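CG11501 (Drosophila melanogaster, PDB 3ZZO) acts as a secreted cytokine that promotes host survival after Sindbis virus infection by suppressing the immune deficiency pathway and limits intestinal stem cell proliferation after bacterial infection. Local coordinates at residues R6-C18 with A23-I35. Sequence-based numbering, arbitrary orientation. Where two conformers were deposited one is given.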
loop_
_atom_site.group_PDB
_atom_site.type_symbol
_atom_site.label_atom_id
_atom_site.label_comp_id
_atom_site.label_asym_id
_atom_site.label_seq_id
_atom_site.Cartn_x
_atom_site.Cartn_y
_atom_site.Cartn_z
ATOM N N ARG A 6 -4.836 -2.877 5.249
ATOM C CA ARG A 6 -3.718 -2.467 4.406
ATOM C C ARG A 6 -3.165 -3.689 3.711
ATOM O O ARG A 6 -3.610 -4.819 4.005
ATOM C CB ARG A 6 -2.685 -1.691 5.172
ATOM C CG ARG A 6 -1.996 -2.408 6.289
ATOM C CD ARG A 6 -1.397 -1.490 7.378
ATOM N NE ARG A 6 -0.797 -2.216 8.440
ATOM C CZ ARG A 6 0.228 -1.748 9.123
ATOM N NH1 ARG A 6 0.819 -0.554 8.829
ATOM N NH2 ARG A 6 0.737 -2.500 10.075
ATOM N N GLU A 7 -2.268 -3.528 2.768
ATOM C CA GLU A 7 -1.617 -4.661 2.117
ATOM C C GLU A 7 -0.126 -4.497 2.171
ATOM O O GLU A 7 0.416 -3.417 1.954
ATOM C CB GLU A 7 -2.036 -4.838 0.649
ATOM C CG GLU A 7 -3.407 -5.418 0.458
ATOM C CD GLU A 7 -3.762 -5.605 -0.987
ATOM O OE1 GLU A 7 -3.158 -5.006 -1.879
ATOM O OE2 GLU A 7 -4.742 -6.387 -1.219
ATOM N N LEU A 8 0.546 -5.605 2.412
ATOM C CA LEU A 8 1.999 -5.731 2.284
ATOM C C LEU A 8 2.297 -6.292 0.917
ATOM O O LEU A 8 1.848 -7.406 0.600
ATOM C CB LEU A 8 2.526 -6.746 3.336
ATOM C CG LEU A 8 2.172 -6.543 4.841
ATOM C CD1 LEU A 8 2.383 -7.823 5.633
ATOM C CD2 LEU A 8 2.940 -5.372 5.412
ATOM N N VAL A 9 3.009 -5.570 0.079
ATOM C CA VAL A 9 3.282 -5.960 -1.276
ATOM C C VAL A 9 4.771 -6.101 -1.501
ATOM O O VAL A 9 5.543 -5.186 -1.188
ATOM C CB VAL A 9 2.716 -4.935 -2.269
ATOM C CG1 VAL A 9 2.956 -5.358 -3.724
ATOM C CG2 VAL A 9 1.233 -4.682 -2.021
ATOM N N GLU A 10 5.194 -7.256 -2.016
ATOM C CA GLU A 10 6.570 -7.462 -2.457
ATOM C C GLU A 10 6.557 -7.520 -3.969
ATOM O O GLU A 10 5.685 -8.148 -4.570
ATOM C CB GLU A 10 7.152 -8.771 -1.904
ATOM C CG GLU A 10 7.288 -8.775 -0.423
ATOM C CD GLU A 10 7.976 -10.056 0.080
ATOM O OE1 GLU A 10 8.536 -10.868 -0.710
ATOM O OE2 GLU A 10 7.885 -10.302 1.313
ATOM N N PHE A 11 7.522 -6.854 -4.594
ATOM C CA PHE A 11 7.495 -6.729 -6.048
ATOM C C PHE A 11 8.887 -6.424 -6.567
ATOM O O PHE A 11 9.761 -5.963 -5.813
ATOM C CB PHE A 11 6.527 -5.601 -6.456
ATOM C CG PHE A 11 6.922 -4.220 -5.954
ATOM C CD1 PHE A 11 6.593 -3.816 -4.658
ATOM C CD2 PHE A 11 7.623 -3.343 -6.772
ATOM C CE1 PHE A 11 6.995 -2.575 -4.210
ATOM C CE2 PHE A 11 8.021 -2.085 -6.303
ATOM C CZ PHE A 11 7.699 -1.715 -5.025
ATOM N N LYS A 12 9.073 -6.617 -7.850
ATOM C CA LYS A 12 10.269 -6.171 -8.556
ATOM C C LYS A 12 9.844 -5.097 -9.550
ATOM O O LYS A 12 8.656 -4.862 -9.762
ATOM C CB LYS A 12 11.000 -7.339 -9.202
ATOM C CG LYS A 12 11.725 -8.167 -8.166
ATOM C CD LYS A 12 12.376 -9.462 -8.719
ATOM C CE LYS A 12 13.075 -10.250 -7.598
ATOM N NZ LYS A 12 13.490 -11.592 -8.075
ATOM N N MET A 13 10.817 -4.384 -10.101
ATOM C CA MET A 13 10.562 -3.233 -10.966
ATOM C C MET A 13 11.408 -3.351 -12.216
ATOM O O MET A 13 12.614 -3.581 -12.139
ATOM C CB MET A 13 11.002 -1.926 -10.232
ATOM C CG MET A 13 10.219 -1.666 -8.978
ATOM S SD MET A 13 10.753 -0.188 -8.140
ATOM C CE MET A 13 10.019 1.064 -9.196
ATOM N N ASP A 14 10.817 -3.122 -13.363
ATOM C CA ASP A 14 11.580 -3.097 -14.602
ATOM C C ASP A 14 12.379 -1.833 -14.798
ATOM O O ASP A 14 13.439 -1.840 -15.407
ATOM C CB ASP A 14 10.646 -3.269 -15.785
ATOM C CG ASP A 14 9.969 -4.620 -15.815
ATOM O OD1 ASP A 14 10.558 -5.627 -15.344
ATOM O OD2 ASP A 14 8.824 -4.608 -16.239
ATOM N N ARG A 15 11.883 -0.728 -14.285
ATOM C CA ARG A 15 12.499 0.606 -14.381
ATOM C C ARG A 15 12.376 1.303 -13.033
ATOM O O ARG A 15 11.521 0.948 -12.220
ATOM C CB ARG A 15 11.799 1.442 -15.520
ATOM C CG ARG A 15 11.915 0.751 -16.872
ATOM C CD ARG A 15 11.054 1.447 -17.944
ATOM N NE ARG A 15 9.616 1.254 -17.753
ATOM C CZ ARG A 15 8.954 0.142 -18.041
ATOM N NH1 ARG A 15 9.551 -0.901 -18.602
ATOM N NH2 ARG A 15 7.625 0.107 -17.862
ATOM N N GLY A 16 13.205 2.296 -12.815
ATOM C CA GLY A 16 13.187 3.003 -11.541
ATOM C C GLY A 16 13.744 2.156 -10.428
ATOM O O GLY A 16 14.442 1.164 -10.655
ATOM N N ASP A 17 13.467 2.579 -9.180
ATOM C CA ASP A 17 13.953 1.856 -8.019
ATOM C C ASP A 17 12.908 1.926 -6.910
ATOM O O ASP A 17 11.886 2.611 -7.030
ATOM C CB ASP A 17 15.323 2.367 -7.580
ATOM C CG ASP A 17 15.339 3.805 -7.116
ATOM O OD1 ASP A 17 14.300 4.418 -6.895
ATOM O OD2 ASP A 17 16.483 4.331 -6.958
ATOM N N CYS A 18 13.126 1.156 -5.835
ATOM C CA CYS A 18 12.097 1.037 -4.806
ATOM C C CYS A 18 11.667 2.404 -4.277
ATOM O O CYS A 18 10.482 2.667 -4.069
ATOM C CB CYS A 18 12.582 0.159 -3.627
ATOM S SG CYS A 18 13.161 -1.489 -4.123
ATOM N N ALA A 23 8.679 2.708 -1.721
ATOM C CA ALA A 23 8.899 1.381 -1.202
ATOM C C ALA A 23 10.279 1.321 -0.619
ATOM O O ALA A 23 11.068 2.244 -0.788
ATOM C CB ALA A 23 8.705 0.347 -2.302
ATOM N N ILE A 24 10.572 0.238 0.064
ATOM C CA ILE A 24 11.882 0.014 0.644
ATOM C C ILE A 24 12.571 -1.164 -0.016
ATOM O O ILE A 24 11.945 -2.114 -0.502
ATOM C CB ILE A 24 11.812 -0.151 2.133
ATOM C CG1 ILE A 24 11.159 -1.386 2.519
ATOM C CG2 ILE A 24 11.167 1.054 2.800
ATOM C CD1 ILE A 24 11.247 -1.714 4.023
ATOM N N GLU A 25 13.869 -1.083 -0.068
ATOM C CA GLU A 25 14.662 -2.156 -0.589
ATOM C C GLU A 25 14.510 -3.415 0.207
ATOM O O GLU A 25 14.546 -3.400 1.426
ATOM C CB GLU A 25 16.136 -1.790 -0.565
ATOM C CG GLU A 25 16.558 -0.938 -1.645
ATOM C CD GLU A 25 16.569 -1.664 -3.042
ATOM O OE1 GLU A 25 16.617 -2.907 -3.102
ATOM O OE2 GLU A 25 16.458 -0.901 -3.991
ATOM N N ASN A 26 14.400 -4.537 -0.500
ATOM C CA ASN A 26 14.301 -5.836 0.133
ATOM C C ASN A 26 15.183 -6.772 -0.685
ATOM O O ASN A 26 14.868 -7.878 -0.879
ATOM C CB ASN A 26 12.834 -6.302 0.167
ATOM C CG ASN A 26 12.594 -7.557 0.996
ATOM O OD1 ASN A 26 11.716 -8.361 0.636
ATOM N ND2 ASN A 26 13.312 -7.715 2.112
ATOM N N TYR A 27 16.315 -6.293 -1.203
ATOM C CA TYR A 27 17.269 -7.108 -1.918
ATOM C C TYR A 27 17.641 -8.324 -1.054
ATOM O O TYR A 27 17.899 -8.189 0.121
ATOM C CB TYR A 27 18.538 -6.255 -2.240
ATOM C CG TYR A 27 19.667 -7.045 -2.820
ATOM C CD1 TYR A 27 19.771 -7.274 -4.168
ATOM C CD2 TYR A 27 20.645 -7.581 -1.995
ATOM C CE1 TYR A 27 20.814 -8.036 -4.717
ATOM C CE2 TYR A 27 21.666 -8.363 -2.510
ATOM C CZ TYR A 27 21.775 -8.577 -3.868
ATOM O OH TYR A 27 22.767 -9.308 -4.385
ATOM N N PRO A 28 17.732 -9.530 -1.627
ATOM C CA PRO A 28 17.653 -9.859 -3.062
ATOM C C PRO A 28 16.255 -10.227 -3.499
ATOM O O PRO A 28 16.149 -10.875 -4.529
ATOM C CB PRO A 28 18.594 -11.094 -3.188
ATOM C CG PRO A 28 18.373 -11.780 -1.890
ATOM C CD PRO A 28 18.213 -10.710 -0.836
ATOM N N ASN A 29 15.239 -9.804 -2.741
ATOM C CA ASN A 29 13.835 -10.191 -3.055
ATOM C C ASN A 29 13.017 -9.017 -3.515
ATOM O O ASN A 29 11.811 -8.992 -3.337
ATOM C CB ASN A 29 13.258 -10.872 -1.835
ATOM C CG ASN A 29 13.991 -12.139 -1.564
ATOM O OD1 ASN A 29 14.620 -12.279 -0.544
ATOM N ND2 ASN A 29 14.002 -13.044 -2.543
ATOM N N GLY A 30 13.629 -8.060 -4.167
ATOM C CA GLY A 30 12.916 -6.916 -4.760
ATOM C C GLY A 30 12.722 -5.791 -3.749
ATOM O O GLY A 30 13.613 -5.437 -3.000
ATOM N N CYS A 31 11.511 -5.214 -3.776
ATOM C CA CYS A 31 11.068 -4.092 -2.965
ATOM C C CYS A 31 9.895 -4.527 -2.111
ATOM O O CYS A 31 9.189 -5.490 -2.464
ATOM C CB CYS A 31 10.531 -2.958 -3.850
ATOM S SG CYS A 31 11.611 -2.338 -5.137
ATOM N N GLU A 32 9.654 -3.826 -1.018
ATOM C CA GLU A 32 8.462 -4.060 -0.221
ATOM C C GLU A 32 7.816 -2.737 0.139
ATOM O O GLU A 32 8.487 -1.735 0.352
ATOM C CB GLU A 32 8.798 -4.852 1.022
ATOM C CG GLU A 32 9.647 -4.220 1.948
ATOM C CD GLU A 32 10.021 -5.099 3.182
ATOM O OE1 GLU A 32 10.271 -6.319 2.989
ATOM O OE2 GLU A 32 10.044 -4.575 4.362
ATOM N N VAL A 33 6.500 -2.755 0.217
ATOM C CA VAL A 33 5.745 -1.561 0.553
ATOM C C VAL A 33 4.452 -1.982 1.264
ATOM O O VAL A 33 3.898 -3.049 0.995
ATOM C CB VAL A 33 5.439 -0.740 -0.731
ATOM C CG1 VAL A 33 4.492 -1.483 -1.696
ATOM C CG2 VAL A 33 4.905 0.668 -0.400
ATOM N N THR A 34 3.947 -1.104 2.130
ATOM C CA THR A 34 2.652 -1.272 2.771
ATOM C C THR A 34 1.763 -0.190 2.187
ATOM O O THR A 34 2.090 0.989 2.311
ATOM C CB THR A 34 2.755 -1.132 4.286
ATOM O OG1 THR A 34 3.658 -2.122 4.772
ATOM C CG2 THR A 34 1.439 -1.337 4.951
ATOM N N ILE A 35 0.640 -0.588 1.575
ATOM C CA ILE A 35 -0.248 0.332 0.880
ATOM C C ILE A 35 -1.629 0.347 1.487
ATOM O O ILE A 35 -2.078 -0.582 2.145
ATOM C CB ILE A 35 -0.352 -0.043 -0.628
ATOM C CG1 ILE A 35 -0.959 -1.435 -0.837
ATOM C CG2 ILE A 35 0.981 0.127 -1.320
ATOM C CD1 ILE A 35 -1.374 -1.744 -2.265
HETATM O O HOH W 1 9.684 -11.015 -2.962
HETATM O O HOH W 2 14.489 -12.863 -5.752
#
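Phe11 and Cys31 form a hydrogen-bonded pair of the antiparallel strands 6-13 and 31-35. The chi1 of Phe11, 62°, sets CG between the backbone N and the carbonyl carbon, which swings the ring over the neighbouring strand. Going outward from CB, CD1 passes the carbonyl O of Cys31, CE1 rests obliquely on Val33 CG1 (3.7 Å), CE2 nears Cys31 SG, and CZ touches both Cys31 CB (3.3 Å) and Ala23 CB (3.6 Å). The cysteine methylene sits over one ring face in a CH-pi contact, with its sulfur further out and oblique, while the alanine methyl comes in at the ring edge; a broad flat residue suits a site that must meet both. Cys31 SG is bonded to Cys18 SG at 2.0 Å, a disulfide that ties the loop following strand 6-13 to strand 31-35; Met13 SD lies beside Cys31 SG.

These strands are the central pair of the antiparallel sheet of SD1, the ferredoxin-like subdomain, and strand 81-89 flanks 6-13 on its other side. Val9, Phe11, Val33 and Ile35 share the face covered by helix 69-75, whose Phe72 meets Phe11 edge-to-face. On it the beta-branched Val9 and Ile35 touch, CG2 to CD1, at 3.9 Å. Glu7, Val9 and Phe11 each exchange two backbone hydrogen bonds with Ile35, Val33 and Cys31, respectively.

The other face is more polar. There Leu8 CD2 lies alongside Thr34 OG1, and Arg6 runs its aliphatic CD against Thr34 CG2 (3.7 Å) before NH1 reaches Gln42. Glu10, extended, is salt-bridged to Lys85, a counter-charge that probably offsets nearby Glu32. Gly30 (phi 86°) suits its place because a CB would collide with Phe11 O and Lys12 CG; without one, Lys12 CG comes to 3.8 Å from Gly30 CA.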